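Local coordinates for protein putative isomerase (Streptomyces coelicolor A3, PDB 2OQH) that probably dehydrates D-glucarate to 5-dehydro-4-deoxy-D-glucarate, as a member of the enolase superfamily, at residues E253-A258 and K281-H286; G53-A58 and G90-A95; G177-L182 and V208-A213; P198-S203 and T245-V250; E336-E341 and L353-D358. All coordinates share one frame; numbering follows the deposited sequence.

Interaction 2 comes first along the chain and packs two helices of the N-terminal domain; the other four lie in the enolase-like barrel. Interactions 3 and 4 interleave in sequence, their centres about 16 Å apart, and touch where Trp-202 of the 198-203 loop meets Asp-178 and Ala-210 of the two outer helices. Interaction 4 also touches interaction 1, through Val-249 against Ala-258, their centres about 17 Å apart. These three follow the succession of barrel strands and helices from 166-170 to 293-296. Interaction 5, near the C-terminus, lies across the chain's centre from interaction 3, about 39 Å between centres. The set thus samples N-terminal-domain helix packing, outer barrel helices, strand-end loops and the chain end.

Interaction 1: residues E253-A258 and K281-H286; sequences EDFAPA and KALAAH
Phe-255 reaches from helix 252-260 to His-286 and Leu-283 on helix 277-289, and its CB already points at them. CG is carried anti to the backbone N (chi1 -158°), which directs the ring toward helix 277-289. CG and CD2 look at the imidazole, CD2 lying 3.9 Å from His-286 CD2. CE2 is equally near that carbon, at 3.9 Å, since His-286 CD2 sits over the face toward this rim. The far end goes to aliphatic carbon instead: CZ comes to 3.6 Å from His-286 CB, and CE1 reaches Leu-283 CD1 at 4.2 Å, an oblique approach.

The two rings form a T-shaped pair. The edge of His-286 at CD2 meets one face of Phe-255, with centroids 5.0 Å apart and planes at 86°. An off-centre CH-pi contact from His-286 CB, 4.1 Å from the Phe-255 ring centroid, adds to it. Rotation of the imidazole is restrained, though not firmly fixed, because ND1 donates from above the carbonyl plane to Ala-282 O at 3.0 Å; the bond is bent (149°) and the oxygen tilted from the ring plane. That carbonyl also accepts the helical bond from His-286 N.

Replacing Phe-255 with an alanine would probably open a gap between the helices and leave the CD2 edge of His-286 without its aromatic face.

Around the pair, Phe-290 and Leu-292 also meet Phe-255, Phe-252 meets the ring of His-286, and Leu-283 packs on Met-294 of strand 293-296. The contact thus joins two outer helices of the barrel, those preceding and following strand 266-269.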
# COMPACT_ATOMS: atom_id res chain seq x y z
N GLU A 253 -15.64 9.32 2.59
CA GLU A 253 -17.06 9.18 2.89
C GLU A 253 -17.29 8.14 3.98
O GLU A 253 -18.34 8.13 4.62
CB GLU A 253 -17.86 8.79 1.64
CG GLU A 253 -18.01 9.93 0.64
CD GLU A 253 -16.92 9.94 -0.44
OE1 GLU A 253 -15.76 9.56 -0.16
OE2 GLU A 253 -17.24 10.35 -1.58
N ASP A 254 -16.30 7.27 4.19
CA ASP A 254 -16.38 6.22 5.21
C ASP A 254 -15.84 6.68 6.56
O ASP A 254 -16.14 6.09 7.59
CB ASP A 254 -15.55 5.00 4.83
CG ASP A 254 -16.05 4.30 3.59
OD1 ASP A 254 -17.23 4.47 3.22
OD2 ASP A 254 -15.24 3.55 3.00
N PHE A 255 -15.02 7.73 6.55
CA PHE A 255 -14.39 8.20 7.77
C PHE A 255 -15.30 8.63 8.92
O PHE A 255 -15.21 8.08 10.01
CB PHE A 255 -13.42 9.33 7.45
CG PHE A 255 -12.37 9.52 8.51
CD1 PHE A 255 -11.20 8.76 8.49
CD2 PHE A 255 -12.57 10.43 9.55
CE1 PHE A 255 -10.24 8.90 9.50
CE2 PHE A 255 -11.62 10.58 10.56
CZ PHE A 255 -10.44 9.81 10.54
N ALA A 256 -16.14 9.63 8.69
CA ALA A 256 -17.04 10.13 9.72
C ALA A 256 -17.86 9.00 10.35
O ALA A 256 -17.89 8.85 11.56
CB ALA A 256 -17.95 11.21 9.15
N PRO A 257 -18.54 8.19 9.52
CA PRO A 257 -19.33 7.09 10.08
C PRO A 257 -18.47 6.14 10.93
O PRO A 257 -18.87 5.75 12.02
CB PRO A 257 -19.90 6.41 8.84
CG PRO A 257 -20.04 7.55 7.88
CD PRO A 257 -18.74 8.28 8.06
N ALA A 258 -17.28 5.79 10.44
CA ALA A 258 -16.40 4.89 11.18
C ALA A 258 -16.00 5.48 12.53
O ALA A 258 -15.88 4.75 13.52
CB ALA A 258 -15.14 4.59 10.36
N LYS A 281 -1.95 12.34 2.41
CA LYS A 281 -1.42 13.27 3.41
C LYS A 281 -2.61 13.76 4.23
O LYS A 281 -2.50 13.96 5.44
CB LYS A 281 -0.74 14.47 2.74
CG LYS A 281 0.52 14.15 1.95
CD LYS A 281 1.67 13.79 2.87
CE LYS A 281 2.14 15.00 3.66
NZ LYS A 281 3.37 14.70 4.42
N ALA A 282 -3.74 13.94 3.57
CA ALA A 282 -4.96 14.39 4.24
C ALA A 282 -5.38 13.34 5.27
O ALA A 282 -5.68 13.67 6.42
CB ALA A 282 -6.07 14.59 3.22
N LEU A 283 -5.38 12.08 4.85
CA LEU A 283 -5.76 10.99 5.73
C LEU A 283 -4.87 10.94 6.97
O LEU A 283 -5.33 10.65 8.07
CB LEU A 283 -5.70 9.66 4.97
CG LEU A 283 -6.09 8.38 5.72
CD1 LEU A 283 -7.40 8.58 6.46
CD2 LEU A 283 -6.20 7.24 4.71
N ALA A 284 -3.58 11.23 6.78
CA ALA A 284 -2.64 11.23 7.89
C ALA A 284 -3.08 12.28 8.90
O ALA A 284 -3.06 12.06 10.11
CB ALA A 284 -1.23 11.53 7.39
N ALA A 285 -3.50 13.44 8.39
CA ALA A 285 -3.97 14.51 9.27
C ALA A 285 -5.20 14.01 10.04
O ALA A 285 -5.28 14.19 11.26
CB ALA A 285 -4.33 15.74 8.44
N HIS A 286 -6.14 13.40 9.33
CA HIS A 286 -7.36 12.87 9.95
C HIS A 286 -7.03 11.89 11.07
O HIS A 286 -7.65 11.92 12.14
CB HIS A 286 -8.24 12.16 8.91
CG HIS A 286 -9.06 13.09 8.06
ND1 HIS A 286 -8.50 14.04 7.24
CD2 HIS A 286 -10.40 13.16 7.88
CE1 HIS A 286 -9.46 14.66 6.57
NE2 HIS A 286 -10.62 14.15 6.94

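Interaction 2: residues G53-A58 and G90-A95; sequences GAPVAA and GYLGYA
The pyrrolidine of Pro-55 is the one ring in this contact, puckered rather than flat, and it meets Leu-92 through two adjacent carbons. CD1 of Leu-92 sits equally close to Pro-55 CB and CG, 3.6 Å from each, so the methyl straddles the CB-CG bond.

Leu-92 is the central side chain here. Its CG is anti to the carbonyl carbon (chi1 -57°), and the two methyls divide the work: while CD1 takes the proline, CD2 lies 3.9 Å from Val-56 CG2. The shaft of the leucine joins in, with CB at 4.1 Å from the same Val-56 CG2. Val-56 in turn uses both branches. CG2 meets the leucine, whereas Val-56 CG1, anti to its backbone N, comes to 4.3 Å from Ala-95 C. The Ala-95 methyl also points at the other helix but stays slightly more distant.

All these contacts are between carbon atoms, and they occur close to where the backbones approach most, the CA atoms of Val-56 and Leu-92 being 5.7 Å apart. The short helical axes pass at 9.0 Å and cross at -55°, which confines the contact to a few residues.

The pair packs on the three-stranded antiparallel sheet of the N-terminal domain: Val-56 rests on Thr-50 and Ala-95 on Met-51 of strand 45-51, while Ala-57 packs on Val-10 and Val-12 of strand 5-15. Ala-95 O is hydrogen-bonded to Thr-50 OG1, which fixes helix 85-112 to the same sheet that carries helix 54-63.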
# COMPACT_ATOMS: atom_id res chain seq x y z
N GLY A 53 -4.36 -4.04 -15.12
CA GLY A 53 -4.08 -3.67 -16.49
C GLY A 53 -5.22 -3.08 -17.30
O GLY A 53 -5.65 -1.95 -17.06
N ALA A 54 -5.71 -3.86 -18.27
CA ALA A 54 -6.78 -3.42 -19.17
C ALA A 54 -7.84 -2.47 -18.60
O ALA A 54 -7.99 -1.35 -19.07
CB ALA A 54 -7.45 -4.64 -19.81
N PRO A 55 -8.60 -2.90 -17.57
CA PRO A 55 -9.61 -1.96 -17.07
C PRO A 55 -9.10 -0.62 -16.51
O PRO A 55 -9.72 0.43 -16.72
CB PRO A 55 -10.37 -2.79 -16.03
CG PRO A 55 -9.32 -3.72 -15.52
CD PRO A 55 -8.57 -4.13 -16.77
N VAL A 56 -7.96 -0.63 -15.81
CA VAL A 56 -7.44 0.61 -15.25
C VAL A 56 -6.86 1.48 -16.36
O VAL A 56 -7.04 2.70 -16.36
CB VAL A 56 -6.35 0.35 -14.20
CG1 VAL A 56 -5.81 1.67 -13.68
CG2 VAL A 56 -6.91 -0.47 -13.05
N ALA A 57 -6.18 0.84 -17.31
CA ALA A 57 -5.60 1.54 -18.43
C ALA A 57 -6.71 2.20 -19.24
O ALA A 57 -6.54 3.30 -19.77
CB ALA A 57 -4.81 0.58 -19.30
N ALA A 58 -7.87 1.54 -19.34
CA ALA A 58 -8.98 2.09 -20.10
C ALA A 58 -9.52 3.38 -19.48
O ALA A 58 -9.86 4.33 -20.18
CB ALA A 58 -10.10 1.07 -20.21
N GLY A 90 -15.38 2.44 -8.93
CA GLY A 90 -14.88 1.94 -7.67
C GLY A 90 -13.37 2.01 -7.52
O GLY A 90 -12.72 2.95 -7.96
N TYR A 91 -12.82 1.00 -6.87
CA TYR A 91 -11.39 0.89 -6.61
C TYR A 91 -10.55 1.20 -7.86
O TYR A 91 -9.60 1.99 -7.79
CB TYR A 91 -11.10 -0.53 -6.12
CG TYR A 91 -9.77 -0.77 -5.44
CD1 TYR A 91 -8.75 0.18 -5.44
CD2 TYR A 91 -9.52 -1.98 -4.80
CE1 TYR A 91 -7.52 -0.06 -4.81
CE2 TYR A 91 -8.31 -2.24 -4.16
CZ TYR A 91 -7.31 -1.29 -4.16
OH TYR A 91 -6.12 -1.55 -3.51
N LEU A 92 -10.88 0.60 -9.00
CA LEU A 92 -10.11 0.84 -10.21
C LEU A 92 -10.14 2.31 -10.60
O LEU A 92 -9.20 2.81 -11.21
CB LEU A 92 -10.60 -0.03 -11.37
CG LEU A 92 -10.62 -1.55 -11.16
CD1 LEU A 92 -10.74 -2.25 -12.52
CD2 LEU A 92 -9.36 -2.01 -10.45
N GLY A 93 -11.24 2.99 -10.26
CA GLY A 93 -11.34 4.41 -10.57
C GLY A 93 -10.31 5.20 -9.78
O GLY A 93 -9.58 6.03 -10.33
N TYR A 94 -10.25 4.96 -8.47
CA TYR A 94 -9.28 5.65 -7.63
C TYR A 94 -7.86 5.33 -8.09
O TYR A 94 -7.01 6.21 -8.13
CB TYR A 94 -9.43 5.22 -6.16
CG TYR A 94 -10.62 5.83 -5.45
CD1 TYR A 94 -10.68 7.19 -5.18
CD2 TYR A 94 -11.68 5.03 -5.03
CE1 TYR A 94 -11.76 7.76 -4.50
CE2 TYR A 94 -12.78 5.58 -4.36
CZ TYR A 94 -12.81 6.94 -4.09
OH TYR A 94 -13.91 7.48 -3.44
N ALA A 95 -7.62 4.07 -8.44
CA ALA A 95 -6.31 3.62 -8.89
C ALA A 95 -5.88 4.28 -10.21
O ALA A 95 -4.71 4.59 -10.40
CB ALA A 95 -6.30 2.10 -9.05

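Interaction 3: residues G177-L182 and V208-A213; sequences GDVAIL and VRAGIA
Val-179 and Ala-210 mark the nearest backbone approach of helices 175-188 and 204-214, their CA atoms 6.7 Å apart, and the helices are continuous through both segments. That short spacing is compatible with what lies between them: one branched side chain on one helix and two alanine methyls on the other.

Val-179 points toward helix 204-214 and divides its two methyls between two alanines. CG2 meets Ala-210 CB at 3.9 Å. CG1 meets Ala-213 CB at 4.2 Å. The rotamer explains the division: CG1 is anti to the backbone N (chi1 -180°) and CG2 anti to the carbonyl carbon, which directs one methyl to each of the two alanines. Ala-210 and Ala-213 are three residues apart, nearly one turn, and both of their CB atoms face the valine.

Each helix follows a barrel strand, 166-170 and 193-197 respectively, so this is packing between consecutive outer helices of the beta/alpha barrel. Leu-214 extends the apolar seam to Val-179 and Leu-182. One residue earlier in the helix, Asp-178 serves a different purpose: OD1 forms a salt bridge with Arg-136 NH2, while OD2 takes hydrogen bonds from Thr-172 N and Trp-202 NE1, tying the helix to the strand-end loops.

Across the seam itself the chemistry is purely aliphatic. With methyl facing methyl and a summed buried area of 103 Å², the attraction rests on dispersion and exclusion of water; orientation comes from shape, whereas directional bonding is left to Asp-178 beside it.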
# COMPACT_ATOMS: atom_id res chain seq x y z
N GLY A 177 -7.10 -22.36 13.32
CA GLY A 177 -5.79 -22.61 12.75
C GLY A 177 -4.91 -21.38 12.73
O GLY A 177 -3.70 -21.46 12.99
N ASP A 178 -5.50 -20.23 12.42
CA ASP A 178 -4.74 -18.99 12.38
C ASP A 178 -4.20 -18.72 13.78
O ASP A 178 -3.02 -18.41 13.96
CB ASP A 178 -5.62 -17.82 11.93
CG ASP A 178 -6.14 -17.98 10.52
OD1 ASP A 178 -5.52 -18.71 9.72
OD2 ASP A 178 -7.18 -17.36 10.20
N VAL A 179 -5.08 -18.84 14.77
CA VAL A 179 -4.69 -18.61 16.16
C VAL A 179 -3.54 -19.54 16.56
O VAL A 179 -2.59 -19.12 17.22
CB VAL A 179 -5.89 -18.83 17.11
CG1 VAL A 179 -5.47 -18.58 18.55
CG2 VAL A 179 -7.03 -17.90 16.72
N ALA A 180 -3.64 -20.81 16.16
CA ALA A 180 -2.60 -21.80 16.48
C ALA A 180 -1.27 -21.35 15.90
O ALA A 180 -0.23 -21.44 16.55
CB ALA A 180 -2.99 -23.16 15.91
N ILE A 181 -1.30 -20.86 14.67
CA ILE A 181 -0.10 -20.38 13.99
C ILE A 181 0.51 -19.19 14.71
O ILE A 181 1.71 -19.17 14.98
CB ILE A 181 -0.41 -19.97 12.54
CG1 ILE A 181 -0.77 -21.21 11.72
CG2 ILE A 181 0.77 -19.23 11.93
CD1 ILE A 181 -1.23 -20.89 10.33
N LEU A 182 -0.32 -18.20 15.01
CA LEU A 182 0.16 -17.00 15.69
C LEU A 182 0.81 -17.31 17.04
O LEU A 182 1.81 -16.69 17.40
CB LEU A 182 -1.00 -16.00 15.86
CG LEU A 182 -1.55 -15.47 14.54
CD1 LEU A 182 -2.85 -14.72 14.77
CD2 LEU A 182 -0.50 -14.56 13.88
N VAL A 208 -14.58 -12.37 17.56
CA VAL A 208 -14.55 -12.08 18.99
C VAL A 208 -13.85 -13.22 19.74
O VAL A 208 -12.97 -12.99 20.56
CB VAL A 208 -15.98 -11.90 19.55
CG1 VAL A 208 -15.96 -11.70 21.05
CG2 VAL A 208 -16.64 -10.71 18.88
N ARG A 209 -14.25 -14.46 19.44
CA ARG A 209 -13.66 -15.63 20.08
C ARG A 209 -12.16 -15.71 19.79
O ARG A 209 -11.36 -15.87 20.71
CB ARG A 209 -14.35 -16.92 19.59
CG ARG A 209 -15.77 -17.12 20.12
CD ARG A 209 -16.38 -18.43 19.60
NE ARG A 209 -15.64 -19.60 20.08
CZ ARG A 209 -15.80 -20.84 19.62
NH1 ARG A 209 -16.67 -21.10 18.66
NH2 ARG A 209 -15.08 -21.82 20.14
N ALA A 210 -11.78 -15.58 18.53
CA ALA A 210 -10.37 -15.63 18.16
C ALA A 210 -9.60 -14.44 18.74
O ALA A 210 -8.51 -14.61 19.27
CB ALA A 210 -10.22 -15.66 16.64
N GLY A 211 -10.19 -13.25 18.64
CA GLY A 211 -9.56 -12.05 19.15
C GLY A 211 -9.23 -12.18 20.63
O GLY A 211 -8.14 -11.83 21.07
N ILE A 212 -10.19 -12.69 21.39
CA ILE A 212 -9.99 -12.88 22.81
C ILE A 212 -8.80 -13.82 23.04
O ILE A 212 -7.95 -13.57 23.90
CB ILE A 212 -11.25 -13.46 23.46
CG1 ILE A 212 -12.37 -12.42 23.42
CG2 ILE A 212 -10.97 -13.88 24.89
CD1 ILE A 212 -13.70 -12.91 23.95
N ALA A 213 -8.73 -14.89 22.26
CA ALA A 213 -7.65 -15.86 22.38
C ALA A 213 -6.29 -15.27 21.97
O ALA A 213 -5.25 -15.73 22.45
CB ALA A 213 -7.95 -17.08 21.53

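Interaction 4: residues P198-S203 and T245-V250; sequences PNAAWS and TNMCVV
Met-247, present as selenomethionine, lays its end against the backbone of Asn-199 and the methyl of Ala-200. The selenium is the atom that touches the main chain, with SE 3.8 Å from Asn-199 C. Beyond it the terminal CE reaches Ala-200 CB, also at 3.8 Å, and passes Asn-199 O at 4.0 Å. The chain runs extended through chi2 and then turns about the CG-SE bond (chi3 73°), which brings CE toward the alanine. On the facing segment, Asn-199 and Ala-200 both have left-handed backbone conformations, and the resulting tight turn brings the main chain and the Ala-200 CB to the same partner.

A second shell fixes each side. Thr-245 OG1 accepts from two successive amides, Met-247 N at 3.1 Å and Cys-248 N at 3.0 Å, the latter almost straight (177°). This pairing constitutes an ST turn overlapping an ST motif, and it holds the bend from which Met-247 projects. On the other segment, Pro-198 CG lies 3.5 Å above the plane of the Trp-202 ring, over its centre, while Ser-203 acts as N-cap of the helix that follows.

Asp-224 joins the two sides: it is hydrogen-bonded to Thr-245 OG1 and Asn-246 N, and its backbone pairs with Ala-200. Asn-199 N is bonded to Asp-197 OD1.

Segment 198-203 follows strand 193-197, and segment 245-250 starts at the last residue of strand 243-245; both strands belong to the parallel barrel, and each segment leads toward an outer helix. They are thus loops at the C-terminal mouth of a beta/alpha barrel, the end at which enolase-superfamily enzymes carry their active sites.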
# COMPACT_ATOMS: atom_id res chain seq x y z
N PRO A 198 -7.06 -11.51 8.17
CA PRO A 198 -7.99 -12.51 7.63
C PRO A 198 -8.73 -12.00 6.39
O PRO A 198 -9.51 -12.73 5.78
CB PRO A 198 -8.96 -12.75 8.80
CG PRO A 198 -8.15 -12.38 10.01
CD PRO A 198 -7.45 -11.13 9.54
N ASN A 199 -8.48 -10.75 6.03
CA ASN A 199 -9.13 -10.15 4.87
C ASN A 199 -10.64 -10.29 4.95
O ASN A 199 -11.30 -10.69 4.00
CB ASN A 199 -8.62 -10.80 3.58
CG ASN A 199 -7.18 -10.41 3.28
OD1 ASN A 199 -6.88 -9.25 3.00
ND2 ASN A 199 -6.28 -11.39 3.35
N ALA A 200 -11.16 -9.98 6.13
CA ALA A 200 -12.59 -10.02 6.39
C ALA A 200 -13.22 -11.38 6.16
O ALA A 200 -14.39 -11.46 5.79
CB ALA A 200 -13.29 -8.96 5.54
N ALA A 201 -12.45 -12.44 6.38
CA ALA A 201 -12.97 -13.79 6.18
C ALA A 201 -13.66 -14.38 7.42
O ALA A 201 -14.37 -15.37 7.30
CB ALA A 201 -11.85 -14.73 5.72
N TRP A 202 -13.45 -13.79 8.59
CA TRP A 202 -14.10 -14.31 9.80
C TRP A 202 -15.43 -13.63 10.08
O TRP A 202 -15.61 -12.45 9.77
CB TRP A 202 -13.23 -14.10 11.04
CG TRP A 202 -11.85 -14.67 11.01
CD1 TRP A 202 -11.37 -15.64 10.18
CD2 TRP A 202 -10.79 -14.35 11.92
NE1 TRP A 202 -10.07 -15.94 10.51
CE2 TRP A 202 -9.69 -15.17 11.58
CE3 TRP A 202 -10.67 -13.45 12.99
CZ2 TRP A 202 -8.48 -15.11 12.28
CZ3 TRP A 202 -9.46 -13.40 13.69
CH2 TRP A 202 -8.38 -14.22 13.33
N SER A 203 -16.35 -14.37 10.68
CA SER A 203 -17.65 -13.83 11.05
C SER A 203 -17.39 -12.99 12.30
O SER A 203 -16.33 -13.11 12.92
CB SER A 203 -18.62 -14.95 11.40
OG SER A 203 -18.23 -15.62 12.59
N THR A 245 -7.75 -1.50 9.49
CA THR A 245 -8.53 -1.74 8.28
C THR A 245 -8.01 -1.04 7.04
O THR A 245 -7.36 0.01 7.11
CB THR A 245 -10.00 -1.28 8.44
OG1 THR A 245 -10.79 -1.83 7.38
CG2 THR A 245 -10.09 0.24 8.36
N ASN A 246 -8.30 -1.63 5.89
CA ASN A 246 -7.99 -1.06 4.59
C ASN A 246 -9.09 -1.60 3.70
O ASN A 246 -8.94 -1.67 2.48
CB ASN A 246 -6.59 -1.45 4.09
CG ASN A 246 -6.44 -2.94 3.82
OD1 ASN A 246 -7.14 -3.51 2.99
ND2 ASN A 246 -5.50 -3.56 4.51
N MSE A 247 -10.20 -1.97 4.34
CA MSE A 247 -11.37 -2.51 3.66
C MSE A 247 -12.71 -1.87 4.06
O MSE A 247 -13.59 -1.74 3.21
CB MSE A 247 -11.47 -4.02 3.87
CG MSE A 247 -10.40 -4.83 3.15
SE MSE A 247 -10.55 -6.74 3.48
CE MSE A 247 -12.12 -7.10 2.43
N CYS A 248 -12.89 -1.49 5.32
CA CYS A 248 -14.17 -0.89 5.72
C CYS A 248 -14.13 0.65 5.72
O CYS A 248 -15.17 1.30 5.84
CB CYS A 248 -14.64 -1.43 7.08
SG CYS A 248 -13.81 -0.80 8.54
N VAL A 249 -12.93 1.21 5.59
CA VAL A 249 -12.73 2.66 5.51
C VAL A 249 -11.71 2.83 4.39
O VAL A 249 -10.50 2.78 4.65
CB VAL A 249 -12.16 3.26 6.81
CG1 VAL A 249 -11.82 4.73 6.59
CG2 VAL A 249 -13.15 3.11 7.95
N VAL A 250 -12.18 3.03 3.16
CA VAL A 250 -11.29 3.18 2.01
C VAL A 250 -11.51 4.46 1.21
O VAL A 250 -11.03 4.60 0.09
CB VAL A 250 -11.44 1.97 1.05
CG1 VAL A 250 -11.20 0.67 1.81
CG2 VAL A 250 -12.82 1.96 0.41

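Interaction 5: residues E336-E341 and L353-D358; sequences EPLHLE and LGVSVD
Leu-338 and Val-355 join the approach to a short beta hairpin, strands 340-341 and 344-346, to the chain that leads from it, extended from Val-355 on, into helix 359-368. Their methyls supply the side-chain contact: Leu-338 CD2 lies 4.2 Å from Val-355 CG1, a loose apolar touch. The leucine gets there because CG is anti to the carbonyl carbon (chi1 -60°) and the chain then extends, bringing its end nearer than its CB direction would suggest. In Val-355, CG1 is the branch that is presented, while CG2 takes the crowded position between N and the carbonyl carbon.

At the neighbouring pair the backbones are close without bonding. Glu-336 N is 3.9 Å from Ser-356 O, too long for the strand pairing that the extended conformations might suggest, and the CA atoms of these two residues stand 6.7 Å apart. Their side chains stay farther from the opposite segment.

The hairpin is attached to the barrel sheet, strand 344-346 running antiparallel to strand 127-134, and His-339 is already tied by backbone hydrogen bonding to Arg-346. Leu-338 also packs on Thr-306 and Leu-310 of helix 303-315, and its N is bonded to Tyr-327 OH.

Asp-358 ends the second segment as the N-cap of helix 359-368, OD1 accepting from Lys-361 N. Its carboxylate and that of Glu-336 are like charges, Asp-358 OD2 to Glu-336 OE2 being 6.6 Å, so they may repel mildly, although the exposed setting of Glu-336 would probably let solvent screen much of the effect.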
# COMPACT_ATOMS: atom_id res chain seq x y z
N GLU A 336 15.41 1.77 -11.91
CA GLU A 336 16.53 1.24 -11.14
C GLU A 336 16.02 0.78 -9.78
O GLU A 336 15.19 1.45 -9.16
CB GLU A 336 17.59 2.32 -10.98
CG GLU A 336 18.31 2.66 -12.27
CD GLU A 336 19.37 1.62 -12.61
OE1 GLU A 336 20.44 1.63 -11.95
OE2 GLU A 336 19.14 0.79 -13.52
N PRO A 337 16.51 -0.37 -9.30
CA PRO A 337 16.07 -0.89 -7.99
C PRO A 337 16.21 0.12 -6.84
O PRO A 337 17.18 0.88 -6.77
CB PRO A 337 16.97 -2.11 -7.78
CG PRO A 337 17.24 -2.58 -9.18
CD PRO A 337 17.50 -1.28 -9.91
N LEU A 338 15.22 0.12 -5.95
CA LEU A 338 15.24 1.00 -4.80
C LEU A 338 16.15 0.35 -3.77
O LEU A 338 16.36 -0.86 -3.80
CB LEU A 338 13.83 1.16 -4.22
CG LEU A 338 12.78 1.73 -5.18
CD1 LEU A 338 11.42 1.67 -4.50
CD2 LEU A 338 13.14 3.16 -5.55
N HIS A 339 16.68 1.15 -2.85
CA HIS A 339 17.60 0.64 -1.83
C HIS A 339 16.88 -0.05 -0.67
O HIS A 339 16.41 0.61 0.26
CB HIS A 339 18.46 1.79 -1.31
CG HIS A 339 19.66 1.35 -0.53
ND1 HIS A 339 19.57 0.78 0.71
CD2 HIS A 339 20.98 1.39 -0.84
CE1 HIS A 339 20.78 0.49 1.15
NE2 HIS A 339 21.66 0.85 0.23
N LEU A 340 16.81 -1.38 -0.73
CA LEU A 340 16.17 -2.18 0.32
C LEU A 340 17.26 -2.96 1.04
O LEU A 340 17.85 -3.88 0.47
CB LEU A 340 15.15 -3.16 -0.27
CG LEU A 340 14.60 -4.20 0.71
CD1 LEU A 340 13.92 -3.52 1.89
CD2 LEU A 340 13.63 -5.12 -0.01
N GLU A 341 17.53 -2.59 2.29
CA GLU A 341 18.58 -3.24 3.06
C GLU A 341 18.20 -3.44 4.52
O GLU A 341 17.74 -2.51 5.18
CB GLU A 341 19.86 -2.39 2.99
CG GLU A 341 21.08 -2.99 3.69
CD GLU A 341 22.19 -1.96 3.89
OE1 GLU A 341 22.33 -1.05 3.04
OE2 GLU A 341 22.94 -2.05 4.89
N LEU A 353 10.09 11.88 -8.11
CA LEU A 353 10.10 10.63 -7.37
C LEU A 353 11.50 10.09 -7.14
O LEU A 353 11.71 9.21 -6.30
CB LEU A 353 9.27 9.57 -8.10
CG LEU A 353 7.77 9.83 -8.25
CD1 LEU A 353 7.16 8.75 -9.13
CD2 LEU A 353 7.10 9.84 -6.87
N GLY A 354 12.47 10.62 -7.88
CA GLY A 354 13.84 10.18 -7.74
C GLY A 354 14.14 8.87 -8.46
O GLY A 354 14.99 8.10 -8.01
N VAL A 355 13.45 8.61 -9.56
CA VAL A 355 13.67 7.38 -10.32
C VAL A 355 13.68 7.65 -11.82
O VAL A 355 13.03 8.58 -12.30
CB VAL A 355 12.57 6.33 -10.02
CG1 VAL A 355 12.54 6.02 -8.53
CG2 VAL A 355 11.22 6.84 -10.50
N SER A 356 14.42 6.82 -12.55
CA SER A 356 14.53 6.95 -14.00
C SER A 356 13.94 5.73 -14.69
O SER A 356 14.29 4.60 -14.35
CB SER A 356 16.00 7.11 -14.40
OG SER A 356 16.10 7.26 -15.81
N VAL A 357 13.06 5.95 -15.65
CA VAL A 357 12.41 4.85 -16.34
C VAL A 357 13.06 4.40 -17.64
O VAL A 357 13.34 5.21 -18.52
CB VAL A 357 10.94 5.19 -16.66
CG1 VAL A 357 10.25 3.99 -17.31
CG2 VAL A 357 10.21 5.61 -15.39
N ASP A 358 13.30 3.10 -17.76
CA ASP A 358 13.89 2.49 -18.95
C ASP A 358 12.73 2.23 -19.92
O ASP A 358 11.95 1.29 -19.73
CB ASP A 358 14.55 1.16 -18.57
CG ASP A 358 15.26 0.50 -19.73
OD1 ASP A 358 14.70 0.45 -20.84
OD2 ASP A 358 16.39 0.01 -19.52